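Local structure of acyl-CoA dehydrogenase (2PG0) at residues A[91-96]-A[125-130]; A[167-172]-A[189-194]. The protein probably catalyses the FAD-dependent alpha-beta dehydrogenation of acyl chains, introducing a double bond next to the thioester, as a flavoprotein of the acyl-CoA dehydrogenase family. All blocks are in the same frame, centred on the assembly; numbering follows the deposited sequence.

The two contacts follow one another along the chain, and contact 1 closes before contact 2 opens. Their centres lie about 10 Å apart. Contact 1 sets helix 89-105 against strand 125-128. Contact 2 pairs strands 169-175 and 187-193. Strand 125-128 runs parallel to strand 169-175 as its neighbour in one mixed sheet, so the contacts share that sheet. Two probable backbone hydrogen bonds join them: A128 N to V171 O at 2.8 Å and V171 N to A126 O at 2.9 Å. Contact 1 thus sets a helix of the N-terminal region against the sheet that contact 2 continues. Strand 125-128 also holds I127 and runs on into M129 and T130, and all three bind the flavin.

Contact 1: A[91-96]-A[125-130]; sequences IGLHND and TAIAMT. With FAD (flavin-adenine dinucleotide), chain C.
H94 and T125 make the polar part of this contact. H94 ND1 is hydrogen-bonded to T125 OG1 at 2.9 Å. T125 N also donates to H94 ND1, at 3.2 Å and 17° out of the ring plane. The ring reaches the strand because CG is anti to the backbone N (chi1 173°). On its other side NE2 is hydrogen-bonded to C118 O, so both ring nitrogens are engaged. A leucine in place of H94 would probably leave T125 N, T125 OG1 and C118 O without their shared partner and let the strand start shift against the helix.

The apolar part is small. L93 CD1 meets I127 CG2 at 4.0 Å, and L93 CD2 lies near T125 O. Helix and strand cross at 88°.

Further along, I127, M129 and T130 bind the flavin. FAD N3 donates to I127 O at 2.9 Å. FAD O2 accepts from M129 N at 2.9 Å and from T130 N at 3.0 Å. T130 OG1 donates to FAD N1 at 2.8 Å. This is the pyrimidine side of the flavin site in the acyl-CoA dehydrogenase fold, reached from the first strand of the middle domain.

Contact 2: A[167-172]-A[189-194]; sequences ADLIVV and LLVVER
R194 starts extended, with CG anti to the backbone N (chi1 178°), then bends at chi3 and brings NE to D168. The D168 carboxylate stands beside its own backbone N (chi1 -51°), which puts OD1 within reach. R194 NE donates to D168 OD1 at 2.8 Å in a nearly straight salt bridge. The bond uses the anti side of OD1, which lies close to the guanidinium plane, and the two flat groups are 61° apart. D168 OD2 has further partners, a salt bridge to R44 and a hydrogen bond from I124 N. These bonds from OD1 and OD2 probably fix the turn of the carboxylate.

Backbone bonds join the strands. I170 and V192 form one antiparallel hydrogen-bonded pair, V172 and L190 another. Beyond them R194 N donates to D168 O at 2.9 Å.

Side chains alternate between the sheet faces. L169, V171, V191 and E193 share one face. There L169 CD2 touches E193 CG at 3.6 Å and V191 CG1 at 4.0 Å, and the carboxylate of E193 is held by W114 NE1. On the other face V172 CG2 meets V192 CG2 at 3.7 Å. Helix 89-105 packs on the first face, against L169 and V171, and F199 on the second, against I170 and V192. The two strands form a beta hairpin with a long connection, in the middle domain of the acyl-CoA dehydrogenase fold.

Contact 1: A[91-96]-A[125-130]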
# COMPACT_ATOMS: atom_id res chain seq x y z
N ILE A 91 -14.09 30.76 2.90
CA ILE A 91 -13.31 32.00 3.05
C ILE A 91 -12.09 32.02 2.13
O ILE A 91 -11.89 32.99 1.39
CB ILE A 91 -12.91 32.26 4.52
CG1 ILE A 91 -14.17 32.57 5.33
CG2 ILE A 91 -11.90 33.42 4.60
CD1 ILE A 91 -14.03 32.36 6.80
N GLY A 92 -11.30 30.94 2.16
CA GLY A 92 -10.17 30.78 1.24
C GLY A 92 -10.61 30.82 -0.21
O GLY A 92 -9.90 31.36 -1.06
N LEU A 93 -11.78 30.26 -0.49
CA LEU A 93 -12.36 30.32 -1.84
C LEU A 93 -12.63 31.78 -2.26
O LEU A 93 -12.19 32.21 -3.34
CB LEU A 93 -13.63 29.46 -1.92
CG LEU A 93 -14.44 29.64 -3.21
CD1 LEU A 93 -14.00 28.66 -4.26
CD2 LEU A 93 -15.92 29.50 -2.95
N HIS A 94 -13.31 32.52 -1.40
CA HIS A 94 -13.57 33.96 -1.62
C HIS A 94 -12.26 34.73 -1.79
O HIS A 94 -12.07 35.42 -2.79
CB HIS A 94 -14.43 34.52 -0.47
CG HIS A 94 -14.61 36.01 -0.49
ND1 HIS A 94 -15.58 36.63 -1.26
CD2 HIS A 94 -13.99 37.00 0.19
CE1 HIS A 94 -15.52 37.94 -1.07
NE2 HIS A 94 -14.57 38.19 -0.18
N ASN A 95 -11.35 34.58 -0.82
CA ASN A 95 -10.08 35.32 -0.78
C ASN A 95 -9.14 35.01 -1.94
O ASN A 95 -8.62 35.91 -2.59
CB ASN A 95 -9.34 35.02 0.53
CG ASN A 95 -9.88 35.81 1.72
OD1 ASN A 95 -10.85 36.56 1.61
ND2 ASN A 95 -9.23 35.64 2.87
N ASP A 96 -8.94 33.72 -2.20
CA ASP A 96 -7.79 33.27 -2.98
C ASP A 96 -8.13 32.52 -4.26
O ASP A 96 -7.25 32.24 -5.07
CB ASP A 96 -6.86 32.45 -2.09
CG ASP A 96 -6.38 33.24 -0.88
OD1 ASP A 96 -5.85 34.36 -1.08
OD2 ASP A 96 -6.56 32.75 0.26
N THR A 125 -18.33 35.81 -2.57
CA THR A 125 -18.18 35.29 -3.92
C THR A 125 -18.21 33.76 -4.00
O THR A 125 -17.95 33.06 -3.02
CB THR A 125 -16.88 35.80 -4.59
OG1 THR A 125 -15.75 35.38 -3.83
CG2 THR A 125 -16.88 37.33 -4.70
N ALA A 126 -18.52 33.27 -5.20
CA ALA A 126 -18.49 31.85 -5.51
C ALA A 126 -18.09 31.68 -6.97
O ALA A 126 -18.16 32.62 -7.76
CB ALA A 126 -19.85 31.23 -5.27
N ILE A 127 -17.66 30.47 -7.32
CA ILE A 127 -17.34 30.16 -8.70
C ILE A 127 -18.10 28.90 -9.13
O ILE A 127 -18.13 27.91 -8.39
CB ILE A 127 -15.81 30.08 -8.94
CG1 ILE A 127 -15.51 29.90 -10.44
CG2 ILE A 127 -15.15 29.00 -8.04
CD1 ILE A 127 -14.14 30.39 -10.85
N ALA A 128 -18.74 28.97 -10.30
CA ALA A 128 -19.61 27.89 -10.76
C ALA A 128 -19.19 27.37 -12.13
O ALA A 128 -19.44 27.99 -13.17
CB ALA A 128 -21.08 28.34 -10.78
N MET A 129 -18.51 26.22 -12.09
CA MET A 129 -18.00 25.53 -13.27
C MET A 129 -18.83 24.25 -13.46
O MET A 129 -19.49 24.06 -14.48
CB MET A 129 -16.52 25.14 -13.07
CG MET A 129 -15.47 26.27 -12.92
SD MET A 129 -13.80 25.65 -12.49
CE MET A 129 -13.71 26.14 -10.78
N THR A 130 -18.81 23.41 -12.42
CA THR A 130 -19.37 22.06 -12.45
C THR A 130 -20.88 22.00 -12.71
O THR A 130 -21.65 22.79 -12.16
CB THR A 130 -19.03 21.33 -11.12
OG1 THR A 130 -17.62 21.43 -10.90
CG2 THR A 130 -19.42 19.85 -11.18
PA FAD C . -16.81 13.04 -12.66
O1A FAD C . -18.12 12.54 -13.20
O2A FAD C . -16.13 14.04 -13.55
O5B FAD C . -15.84 11.78 -12.38
C5B FAD C . -16.28 10.68 -11.59
C4B FAD C . -15.09 9.76 -11.35
O4B FAD C . -14.58 9.32 -12.60
C3B FAD C . -13.95 10.50 -10.64
O3B FAD C . -13.29 9.65 -9.73
C2B FAD C . -13.00 10.83 -11.76
O2B FAD C . -11.66 11.02 -11.33
C1B FAD C . -13.20 9.62 -12.67
N9A FAD C . -12.74 9.92 -14.04
C8A FAD C . -13.31 10.80 -14.94
N7A FAD C . -12.56 10.79 -16.06
C5A FAD C . -11.53 9.93 -15.90
C6A FAD C . -10.49 9.55 -16.73
N6A FAD C . -10.31 10.17 -17.90
N1A FAD C . -9.56 8.63 -16.27
C2A FAD C . -9.67 8.08 -15.01
N3A FAD C . -10.72 8.46 -14.19
C4A FAD C . -11.63 9.37 -14.63
N1 FAD C . -17.38 22.81 -8.53
C2 FAD C . -17.35 24.15 -8.87
O2 FAD C . -17.32 24.48 -10.06
N3 FAD C . -17.37 25.13 -7.88
C4 FAD C . -17.42 24.76 -6.55
O4 FAD C . -17.45 25.63 -5.68
C4X FAD C . -17.43 23.41 -6.20
N5 FAD C . -17.47 23.02 -4.87
C5X FAD C . -17.51 21.69 -4.52
C6 FAD C . -17.58 21.34 -3.18
C7 FAD C . -17.62 20.00 -2.81
C7M FAD C . -17.68 19.67 -1.34
C8 FAD C . -17.59 19.00 -3.80
C8M FAD C . -17.63 17.53 -3.48
C9 FAD C . -17.53 19.35 -5.15
C9A FAD C . -17.49 20.70 -5.52
N10 FAD C . -17.42 21.08 -6.86
C10 FAD C . -17.41 22.43 -7.20
C1' FAD C . -17.31 20.05 -7.97
C2' FAD C . -16.00 19.24 -8.03
O2' FAD C . -14.91 19.97 -8.56
C3' FAD C . -16.27 18.02 -8.90
O3' FAD C . -17.01 17.12 -8.11
C4' FAD C . -15.01 17.33 -9.45
O4' FAD C . -14.34 18.13 -10.40
C5' FAD C . -15.33 15.98 -10.09
O5' FAD C . -16.38 16.10 -11.03
P FAD C . -17.64 15.11 -10.93
O1P FAD C . -18.21 15.14 -9.53
O2P FAD C . -18.67 15.49 -11.96
O3P FAD C . -17.05 13.63 -11.18

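Contact 2: A[167-172]-A[189-194]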
# COMPACT_ATOMS: atom_id res chain seq x y z
N ALA A 167 -23.44 33.38 -1.43
CA ALA A 167 -22.79 34.14 -2.50
C ALA A 167 -23.69 35.20 -3.14
O ALA A 167 -24.83 34.92 -3.53
CB ALA A 167 -22.22 33.21 -3.57
N ASP A 168 -23.15 36.41 -3.22
CA ASP A 168 -23.83 37.56 -3.82
C ASP A 168 -23.32 37.83 -5.23
O ASP A 168 -23.99 38.50 -6.03
CB ASP A 168 -23.59 38.80 -2.95
CG ASP A 168 -23.90 38.55 -1.49
OD1 ASP A 168 -25.10 38.42 -1.16
OD2 ASP A 168 -22.94 38.49 -0.68
N LEU A 169 -22.11 37.35 -5.50
CA LEU A 169 -21.47 37.44 -6.80
C LEU A 169 -21.00 36.04 -7.19
O LEU A 169 -20.22 35.43 -6.47
CB LEU A 169 -20.24 38.35 -6.74
CG LEU A 169 -20.36 39.86 -6.57
CD1 LEU A 169 -18.97 40.47 -6.74
CD2 LEU A 169 -21.32 40.47 -7.58
N ILE A 170 -21.48 35.53 -8.32
CA ILE A 170 -21.07 34.19 -8.75
C ILE A 170 -20.39 34.28 -10.12
O ILE A 170 -20.99 34.75 -11.08
CB ILE A 170 -22.26 33.18 -8.76
CG1 ILE A 170 -22.98 33.14 -7.40
CG2 ILE A 170 -21.78 31.78 -9.12
CD1 ILE A 170 -24.12 34.17 -7.26
N VAL A 171 -19.12 33.87 -10.18
CA VAL A 171 -18.42 33.76 -11.46
C VAL A 171 -18.88 32.47 -12.16
O VAL A 171 -18.58 31.36 -11.71
CB VAL A 171 -16.89 33.80 -11.29
CG1 VAL A 171 -16.19 33.62 -12.64
CG2 VAL A 171 -16.45 35.11 -10.62
N VAL A 172 -19.63 32.63 -13.26
CA VAL A 172 -20.26 31.49 -13.94
C VAL A 172 -19.60 31.17 -15.28
O VAL A 172 -19.48 32.04 -16.15
CB VAL A 172 -21.79 31.71 -14.13
CG1 VAL A 172 -22.44 30.51 -14.82
CG2 VAL A 172 -22.46 31.98 -12.78
N LEU A 189 -16.63 33.63 -19.05
CA LEU A 189 -16.94 33.85 -17.64
C LEU A 189 -17.88 35.04 -17.50
O LEU A 189 -17.62 36.12 -18.03
CB LEU A 189 -15.67 34.03 -16.80
CG LEU A 189 -14.66 32.88 -16.83
CD1 LEU A 189 -13.51 33.14 -15.86
CD2 LEU A 189 -15.32 31.52 -16.55
N LEU A 190 -18.98 34.83 -16.80
CA LEU A 190 -20.00 35.85 -16.62
C LEU A 190 -20.33 35.98 -15.13
O LEU A 190 -20.63 34.99 -14.46
CB LEU A 190 -21.24 35.47 -17.43
CG LEU A 190 -22.46 36.40 -17.53
CD1 LEU A 190 -22.10 37.73 -18.18
CD2 LEU A 190 -23.55 35.70 -18.31
N VAL A 191 -20.24 37.20 -14.60
CA VAL A 191 -20.56 37.43 -13.19
C VAL A 191 -22.08 37.54 -13.01
O VAL A 191 -22.73 38.39 -13.64
CB VAL A 191 -19.85 38.71 -12.64
CG1 VAL A 191 -20.28 38.99 -11.20
CG2 VAL A 191 -18.34 38.56 -12.74
N VAL A 192 -22.64 36.69 -12.16
CA VAL A 192 -24.07 36.72 -11.88
C VAL A 192 -24.30 37.25 -10.47
O VAL A 192 -23.76 36.71 -9.50
CB VAL A 192 -24.75 35.35 -12.09
CG1 VAL A 192 -26.24 35.40 -11.70
CG2 VAL A 192 -24.61 34.89 -13.54
N GLU A 193 -25.10 38.30 -10.37
CA GLU A 193 -25.35 38.96 -9.09
C GLU A 193 -26.60 38.40 -8.42
O GLU A 193 -27.50 37.89 -9.09
CB GLU A 193 -25.44 40.47 -9.28
CG GLU A 193 -24.15 41.10 -9.78
CD GLU A 193 -24.27 42.59 -10.03
OE1 GLU A 193 -25.06 42.99 -10.92
OE2 GLU A 193 -23.55 43.37 -9.35
N ARG A 194 -26.65 38.50 -7.09
CA ARG A 194 -27.84 38.11 -6.33
C ARG A 194 -29.08 38.82 -6.88
O ARG A 194 -28.97 39.94 -7.38
CB ARG A 194 -27.64 38.44 -4.84
CG ARG A 194 -28.85 38.13 -3.94
CD ARG A 194 -28.56 38.40 -2.46
NE ARG A 194 -27.59 37.46 -1.90
CZ ARG A 194 -27.86 36.21 -1.52
NH1 ARG A 194 -29.09 35.71 -1.65
NH2 ARG A 194 -26.90 35.44 -1.01